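Local coordinates for ferric iron-binding protein HitA (Pseudomonas aeruginosa PAO1, PDB 6IWF) that probably serves as the periplasmic solute-binding protein of an iron-uptake system, binding ferric iron between two lobes, at residues 104-109 with 116-121; 79-84 with 95-100. All blocks are in the same frame, centred on the assembly; numbering follows the deposited sequence.

Interaction 1: 104-109 with 116-121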
# COMPACT_ATOMS: atom_id res chain seq x y z
N ARG A 104 -6.67 5.47 -0.35
CA ARG A 104 -7.63 5.13 -1.39
C ARG A 104 -8.34 6.38 -1.87
O ARG A 104 -8.58 7.32 -1.11
CB ARG A 104 -8.66 4.11 -0.86
CG ARG A 104 -8.02 2.85 -0.28
CD ARG A 104 -7.53 1.94 -1.35
NE ARG A 104 -8.62 1.40 -2.17
CZ ARG A 104 -8.38 0.63 -3.23
NH1 ARG A 104 -7.12 0.35 -3.55
NH2 ARG A 104 -9.38 0.15 -3.95
N VAL A 105 -8.65 6.40 -3.16
CA VAL A 105 -9.35 7.51 -3.80
C VAL A 105 -10.36 6.94 -4.79
O VAL A 105 -10.42 5.73 -5.02
CB VAL A 105 -8.38 8.47 -4.51
CG1 VAL A 105 -7.41 9.09 -3.51
CG2 VAL A 105 -7.62 7.74 -5.62
N LEU A 106 -11.14 7.84 -5.39
CA LEU A 106 -12.01 7.53 -6.51
C LEU A 106 -11.52 8.35 -7.70
O LEU A 106 -11.71 9.57 -7.75
CB LEU A 106 -13.48 7.84 -6.17
CG LEU A 106 -14.51 7.49 -7.25
CD1 LEU A 106 -14.70 5.98 -7.38
CD2 LEU A 106 -15.83 8.16 -6.89
N ALA A 107 -10.85 7.71 -8.66
CA ALA A 107 -10.48 8.43 -9.88
C ALA A 107 -11.72 8.53 -10.76
O ALA A 107 -12.53 7.59 -10.81
CB ALA A 107 -9.35 7.72 -10.62
N TYR A 108 -11.92 9.67 -11.41
CA TYR A 108 -13.11 9.83 -12.24
C TYR A 108 -12.79 10.71 -13.44
O TYR A 108 -11.85 11.51 -13.42
CB TYR A 108 -14.29 10.39 -11.44
CG TYR A 108 -14.17 11.85 -11.05
CD1 TYR A 108 -13.38 12.23 -9.97
CD2 TYR A 108 -14.87 12.84 -11.73
CE1 TYR A 108 -13.26 13.57 -9.59
CE2 TYR A 108 -14.75 14.20 -11.36
CZ TYR A 108 -13.94 14.54 -10.29
OH TYR A 108 -13.81 15.87 -9.90
N ASN A 109 -13.61 10.54 -14.48
CA ASN A 109 -13.49 11.33 -15.70
C ASN A 109 -14.54 12.44 -15.66
O ASN A 109 -15.74 12.14 -15.75
CB ASN A 109 -13.69 10.46 -16.93
CG ASN A 109 -13.55 11.23 -18.24
OD1 ASN A 109 -13.52 12.46 -18.24
ND2 ASN A 109 -13.46 10.51 -19.34
N LYS A 116 -20.19 16.59 -8.48
CA LYS A 116 -21.33 16.61 -7.56
C LYS A 116 -22.19 15.35 -7.66
O LYS A 116 -22.96 15.08 -6.74
CB LYS A 116 -22.19 17.85 -7.79
CG LYS A 116 -23.00 17.85 -9.07
CD LYS A 116 -23.98 19.03 -9.10
CE LYS A 116 -24.64 19.20 -10.46
NZ LYS A 116 -25.45 18.01 -10.85
N ASP A 117 -22.05 14.57 -8.74
CA ASP A 117 -22.83 13.37 -8.96
C ASP A 117 -22.08 12.08 -8.62
O ASP A 117 -22.61 10.99 -8.85
CB ASP A 117 -23.30 13.30 -10.42
CG ASP A 117 -24.26 14.42 -10.79
OD1 ASP A 117 -25.03 14.86 -9.90
OD2 ASP A 117 -24.25 14.85 -11.96
N LEU A 118 -20.85 12.19 -8.12
CA LEU A 118 -20.10 11.03 -7.68
C LEU A 118 -20.80 10.39 -6.48
O LEU A 118 -21.51 11.06 -5.72
CB LEU A 118 -18.68 11.45 -7.32
CG LEU A 118 -17.83 11.98 -8.48
CD1 LEU A 118 -16.52 12.61 -8.01
CD2 LEU A 118 -17.56 10.86 -9.41
N PRO A 119 -20.58 9.09 -6.26
CA PRO A 119 -21.13 8.45 -5.06
C PRO A 119 -20.62 9.15 -3.81
O PRO A 119 -19.46 9.55 -3.74
CB PRO A 119 -20.62 7.01 -5.14
CG PRO A 119 -19.41 7.10 -6.01
CD PRO A 119 -19.71 8.17 -7.02
N LYS A 120 -21.51 9.26 -2.82
CA LYS A 120 -21.15 9.95 -1.58
C LYS A 120 -20.26 9.08 -0.70
O LYS A 120 -19.44 9.61 0.07
CB LYS A 120 -22.42 10.34 -0.81
CG LYS A 120 -23.49 11.11 -1.60
CD LYS A 120 -22.95 11.94 -2.76
CE LYS A 120 -22.27 13.24 -2.31
NZ LYS A 120 -21.91 14.07 -3.49
N SER A 121 -20.40 7.76 -0.80
CA SER A 121 -19.66 6.81 0.03
C SER A 121 -19.21 5.66 -0.85
O SER A 121 -19.87 5.32 -1.82
CB SER A 121 -20.55 6.26 1.16
OG SER A 121 -19.91 5.22 1.89

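Interaction 2: 79-84 with 95-100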
# COMPACT_ATOMS: atom_id res chain seq x y z
N PRO A 79 15.89 0.67 18.66
CA PRO A 79 15.02 1.75 19.16
C PRO A 79 15.22 3.07 18.45
O PRO A 79 14.26 3.83 18.29
CB PRO A 79 15.38 1.83 20.65
CG PRO A 79 16.70 1.12 20.78
CD PRO A 79 16.69 0.06 19.73
N GLU A 80 16.45 3.38 18.03
CA GLU A 80 16.68 4.59 17.25
C GLU A 80 15.86 4.58 15.97
O GLU A 80 15.33 5.62 15.55
CB GLU A 80 18.17 4.73 16.91
CG GLU A 80 19.07 4.94 18.11
CD GLU A 80 19.58 3.63 18.71
OE1 GLU A 80 20.57 3.69 19.48
OE2 GLU A 80 19.01 2.55 18.43
N THR A 81 15.73 3.41 15.33
CA THR A 81 14.89 3.31 14.14
C THR A 81 13.42 3.50 14.47
O THR A 81 12.70 4.24 13.78
CB THR A 81 15.12 1.96 13.46
OG1 THR A 81 16.51 1.84 13.14
CG2 THR A 81 14.30 1.85 12.18
N LEU A 82 12.94 2.83 15.53
CA LEU A 82 11.52 2.95 15.90
C LEU A 82 11.16 4.39 16.25
O LEU A 82 10.01 4.81 16.03
CB LEU A 82 11.20 2.03 17.06
CG LEU A 82 11.28 0.54 16.70
CD1 LEU A 82 11.37 -0.30 17.93
CD2 LEU A 82 10.08 0.13 15.84
N ALA A 83 12.11 5.15 16.78
CA ALA A 83 11.83 6.53 17.16
C ALA A 83 11.61 7.44 15.96
O ALA A 83 11.17 8.58 16.14
CB ALA A 83 12.98 7.06 18.03
N LEU A 84 11.89 6.97 14.74
CA LEU A 84 11.74 7.81 13.57
C LEU A 84 10.30 7.92 13.08
O LEU A 84 10.03 8.78 12.22
CB LEU A 84 12.64 7.30 12.44
CG LEU A 84 14.16 7.34 12.70
CD1 LEU A 84 14.90 6.62 11.61
CD2 LEU A 84 14.66 8.78 12.83
N ASP A 95 9.02 -5.05 15.30
CA ASP A 95 9.81 -5.83 14.36
C ASP A 95 9.42 -5.57 12.91
O ASP A 95 9.81 -6.33 12.03
CB ASP A 95 9.73 -7.33 14.67
CG ASP A 95 8.33 -7.79 14.99
OD1 ASP A 95 7.37 -6.99 14.82
OD2 ASP A 95 8.18 -8.96 15.42
N TRP A 96 8.64 -4.54 12.65
CA TRP A 96 8.56 -3.99 11.31
C TRP A 96 8.18 -2.53 11.47
O TRP A 96 7.73 -2.11 12.53
CB TRP A 96 7.57 -4.76 10.41
CG TRP A 96 6.15 -4.74 10.86
CD1 TRP A 96 5.52 -5.70 11.60
CD2 TRP A 96 5.17 -3.74 10.57
NE1 TRP A 96 4.21 -5.34 11.81
CE2 TRP A 96 3.96 -4.15 11.19
CE3 TRP A 96 5.19 -2.52 9.88
CZ2 TRP A 96 2.79 -3.38 11.13
CZ3 TRP A 96 4.02 -1.76 9.81
CH2 TRP A 96 2.84 -2.20 10.43
N ILE A 97 8.40 -1.75 10.42
CA ILE A 97 8.22 -0.30 10.53
C ILE A 97 7.65 0.24 9.23
O ILE A 97 8.03 -0.18 8.14
CB ILE A 97 9.55 0.40 10.89
CG1 ILE A 97 9.27 1.83 11.34
CG2 ILE A 97 10.57 0.32 9.75
CD1 ILE A 97 10.41 2.41 12.19
N GLY A 98 6.71 1.18 9.37
CA GLY A 98 6.13 1.81 8.19
C GLY A 98 7.12 2.74 7.53
O GLY A 98 7.94 3.38 8.19
N ILE A 99 7.07 2.78 6.20
CA ILE A 99 7.98 3.58 5.38
C ILE A 99 7.25 4.72 4.69
O ILE A 99 7.69 5.87 4.74
CB ILE A 99 8.73 2.70 4.36
CG1 ILE A 99 9.46 1.55 5.04
CG2 ILE A 99 9.69 3.55 3.55
CD1 ILE A 99 10.44 1.99 6.13
N THR A 100 6.14 4.41 4.01
CA THR A 100 5.27 5.42 3.43
C THR A 100 3.83 5.04 3.70
O THR A 100 3.52 3.89 4.04
CB THR A 100 5.44 5.58 1.91
OG1 THR A 100 5.01 4.37 1.26
CG2 THR A 100 6.90 5.91 1.53

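Interaction 1: 104-109 with 116-121
Leu118 sets its CD1 methyl squarely over the ring of Tyr108, 3.7 Å from the ring centroid and 9° off the normal, a CH-pi contact with the methyl above the middle of the face. The second branch of the same leucine, CD2, slides to the root of the ring and lies 3.9 Å from Tyr108 CB, so the fork of Leu118 spans the aromatic side chain from its CB to its centre. The Tyr108 CG stands between the backbone N and the carbonyl carbon (chi1 71°), and the two side chains cross at about a right angle; Leu106 O lies in the ring plane at its edge. Leu106 and Tyr108, two residues apart on strand 97-108, both direct their side chains at 116-121, the loop that follows this strand in the periplasmic-binding-protein fold and turns back over it. Leu106 extends with CG anti to its backbone N (chi1 -177°) and lays its CD2 methyl against the proline ring, 3.8 Å from Pro119 CG. Proline suits this place as a compact apolar ring, and leucine's two methyls let Leu118 reach Leu106 as well, CD2 to CD2 at 4.1 Å. Beyond the apolar patch, the Tyr108 hydroxyl is hydrogen-bonded to Arg211, and Met190 and His213 also touch Leu118.

Interaction 2: 79-84 with 95-100
The short helix 79-82 lies beside the start of strand 97-108, with Leu82 and Ile97 nearest across the contact, 7.1 Å between their CA atoms. This is helix-on-sheet packing in the periplasmic-binding-protein fold, joined without a single hydrogen bond between the two segments: one strand side chain, Ile97, makes the contact, and Thr81 and Leu82 receive it. Ile97 points from the strand at the helix. Its CG1 is anti to the backbone N (chi1 -166°) and CD1 continues the extension (chi2 159°), so the long branch delivers a single methyl to the short helix. A beta-branched residue suits a strand, and the extra carbon of isoleucine's long branch carries the contact to the helix.

On the helix side, Thr81 presents its methyl rather than its hydroxyl: CG2, anti to the backbone N, comes within 3.9 Å of Ile97 CD1, and the two side chains cross obliquely. Threonine fits because one of its branches is apolar. Leu82 adds a looser touch, its CD2 lying 4.3 Å from the same CD1 methyl, while the main chain at its CA is nearer. Around this patch, Val245 of helix 238-248 and Leu77 also touch Ile97, and Ala246 touches Thr81, so the isoleucine is buried among apolar neighbours from several parts of the chain. Ile97 also pairs with Ala229 through the backbone, which ties its strand into the sheet. The Thr81 carbonyl oxygen accepts a bond from Leu84 N at 3.0 Å, and this same oxygen lies only 3.3 Å from Ile97 CD1.

Strand 97-108 carries both interactions, one toward each end: interaction 2 uses its first residues and interaction 1 its last. Their centres are about 34 Å apart, on opposite sides of the chain's centre, and no other touch links them. Along the chain they come in series, 79-84 with 95-100 closing before 104-109 with 116-121 opens. Within the mixed sheet, the strand pairs with 224-231, 264-265, 190-194 and 211-213. A long strand running between the two lobes is consistent with the hinge connections of periplasmic binding proteins. Each contact packs a neighbouring piece of chain onto a different end of the strand, and both lie away from the iron-binding residues.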